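Local coordinates for penicillin-binding 1 transmembrane protein MrcA (Nitrosomonas europaea ATCC 19718, PDB 3D0F), which probably polymerises and cross-links peptidoglycan as a bifunctional glycosyltransferase and transpeptidase, represented by its OB-like domain alone, at residues 34-39 / 91-96. Sequence-based numbering, arbitrary orientation. Where two conformers were deposited one is given.
Sequences DDILAA and RVKKTE. With PO4 (phosphate ion), chain C.
Leu-37 and Val-92 form an antiparallel hydrogen-bonded pair in the OB-like domain, joining the start of strand 37-45 to the end of strand 88-94. Two backbone bonds close the pair: Leu-37 N reaches Val-92 O at 2.8 Å, almost straight at 177°, and Val-92 N returns to Leu-37 O. The same two carbonyls also receive CA-H...O contacts, from Ile-36 and Arg-91 respectively. An angle of 124° between the short strand axes shows how far the pairing departs from straight antiparallel. The ladder continues through the non-hydrogen-bonded pair Ala-38 and Arg-91, and Ala-39 then bonds through its backbone with Ile-90.

On the Leu-37 face, Val-92 CG2 sits 4.1 Å from Leu-37 CB and 4.2 Å from Ala-39 CB; Ile-59 and Ile-61 of strand 58-61 also touch the valine. Beside Arg-91, Ile-36 CG2, anti to its own N, meets Arg-91 CB at 3.7 Å, the two side chains crossing at roughly a right angle. A bend at chi2 (-75°) turns the arginine beside Ala-38, whose CB lies obliquely to the guanidinium. NH1 and NH2 bind separate oxygens of a phosphate, probably from the crystallisation liquor, and NH2 also makes a salt bridge to Glu-8 of the second subunit.

Beyond the paired residues, Lys-93 packs against Asp-35, and one water donates to Asp-35 O and accepts from Lys-94 N. Asp-35 OD1 pairs with Arg-53 of the second subunit, whereas OD2 stays 4.3 Å from Lys-93 NZ, too far for a salt bridge; that NZ comes closer to Asp-35 CB, at 3.6 Å.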
# COMPACT_ATOMS: atom_id res chain seq x y z
N ASP A 34 2.05 -4.51 -0.83
CA ASP A 34 2.20 -3.10 -0.42
C ASP A 34 2.21 -2.17 -1.66
O ASP A 34 2.81 -2.49 -2.68
CB ASP A 34 3.50 -2.91 0.37
CG ASP A 34 3.39 -3.37 1.84
OD1 ASP A 34 2.33 -3.89 2.25
OD2 ASP A 34 4.44 -3.18 2.52
N ASP A 35 1.51 -1.06 -1.50
CA ASP A 35 1.41 -0.00 -2.51
C ASP A 35 0.52 -0.38 -3.70
O ASP A 35 0.38 0.43 -4.64
CB ASP A 35 2.77 0.45 -3.00
CG ASP A 35 3.75 0.82 -1.84
OD1 ASP A 35 3.36 1.70 -1.04
OD2 ASP A 35 4.86 0.23 -1.78
N ILE A 36 -0.05 -1.56 -3.66
CA ILE A 36 -1.01 -2.03 -4.68
C ILE A 36 -2.37 -1.83 -4.07
O ILE A 36 -2.80 -2.59 -3.18
CB ILE A 36 -0.80 -3.51 -5.09
CG1 ILE A 36 0.60 -3.65 -5.69
CG2 ILE A 36 -1.89 -3.92 -6.14
CD1 ILE A 36 0.99 -5.07 -6.06
N LEU A 37 -3.05 -0.79 -4.54
CA LEU A 37 -4.23 -0.23 -3.88
C LEU A 37 -5.51 -0.54 -4.62
O LEU A 37 -5.53 -0.67 -5.82
CB LEU A 37 -4.09 1.28 -3.79
CG LEU A 37 -2.79 1.79 -3.21
CD1 LEU A 37 -2.85 3.30 -3.08
CD2 LEU A 37 -2.45 1.09 -1.87
N ALA A 38 -6.59 -0.66 -3.87
CA ALA A 38 -7.91 -0.89 -4.45
C ALA A 38 -8.44 0.41 -5.04
O ALA A 38 -8.29 1.50 -4.49
CB ALA A 38 -8.92 -1.46 -3.40
N ALA A 39 -9.17 0.29 -6.16
CA ALA A 39 -9.86 1.43 -6.70
C ALA A 39 -11.10 0.93 -7.45
O ALA A 39 -11.12 -0.17 -7.97
CB ALA A 39 -8.99 2.27 -7.63
N ARG A 91 -6.98 -2.83 -9.22
CA ARG A 91 -5.87 -2.50 -8.35
C ARG A 91 -4.96 -1.56 -9.12
O ARG A 91 -4.72 -1.74 -10.32
CB ARG A 91 -5.10 -3.77 -7.95
CG ARG A 91 -5.99 -4.81 -7.26
CD ARG A 91 -6.37 -4.48 -5.82
NE ARG A 91 -7.39 -5.43 -5.39
CZ ARG A 91 -7.90 -5.51 -4.16
NH1 ARG A 91 -7.44 -4.74 -3.19
NH2 ARG A 91 -8.87 -6.41 -3.93
N VAL A 92 -4.42 -0.62 -8.39
CA VAL A 92 -3.54 0.41 -8.97
C VAL A 92 -2.28 0.63 -8.16
O VAL A 92 -2.28 0.41 -6.93
CB VAL A 92 -4.31 1.74 -9.11
CG1 VAL A 92 -5.49 1.54 -10.05
CG2 VAL A 92 -4.83 2.22 -7.76
N LYS A 93 -1.24 1.10 -8.84
CA LYS A 93 -0.00 1.43 -8.16
C LYS A 93 0.58 2.70 -8.81
O LYS A 93 0.60 2.80 -10.03
CB LYS A 93 0.96 0.26 -8.33
CG LYS A 93 2.28 0.36 -7.56
CD LYS A 93 3.11 -0.89 -7.78
CE LYS A 93 4.51 -0.80 -7.23
NZ LYS A 93 4.70 -0.03 -6.02
N LYS A 94 1.22 3.52 -7.98
CA LYS A 94 1.82 4.76 -8.44
C LYS A 94 3.28 4.48 -8.79
O LYS A 94 4.03 3.93 -7.96
CB LYS A 94 1.69 5.82 -7.35
CG LYS A 94 2.03 7.23 -7.82
CD LYS A 94 1.90 8.21 -6.68
CE LYS A 94 1.85 9.64 -7.15
NZ LYS A 94 1.94 10.52 -5.96
N THR A 95 3.70 4.81 -10.00
CA THR A 95 5.07 4.60 -10.39
C THR A 95 6.00 5.66 -9.76
O THR A 95 5.55 6.68 -9.23
CB THR A 95 5.25 4.66 -11.87
OG1 THR A 95 5.08 6.04 -12.27
CG2 THR A 95 4.24 3.73 -12.62
N GLU A 96 7.31 5.43 -9.83
CA GLU A 96 8.26 6.39 -9.26
C GLU A 96 8.25 7.72 -10.02
O GLU A 96 8.75 8.73 -9.53
CB GLU A 96 9.68 5.84 -9.27
CG GLU A 96 9.93 4.68 -8.34
CD GLU A 96 11.32 4.09 -8.50
OE1 GLU A 96 11.48 2.87 -8.33
OE2 GLU A 96 12.27 4.87 -8.80
P PO4 C . -9.24 -6.43 -0.14
O1 PO4 C . -9.93 -7.06 -1.31
O2 PO4 C . -10.27 -6.30 0.96
O3 PO4 C . -8.10 -7.32 0.31
O4 PO4 C . -8.68 -5.06 -0.44
O HOH W 1 1.20 2.95 -5.11
O HOH W 2 6.06 -1.17 -3.38
O HOH W 3 -5.05 -3.50 -2.32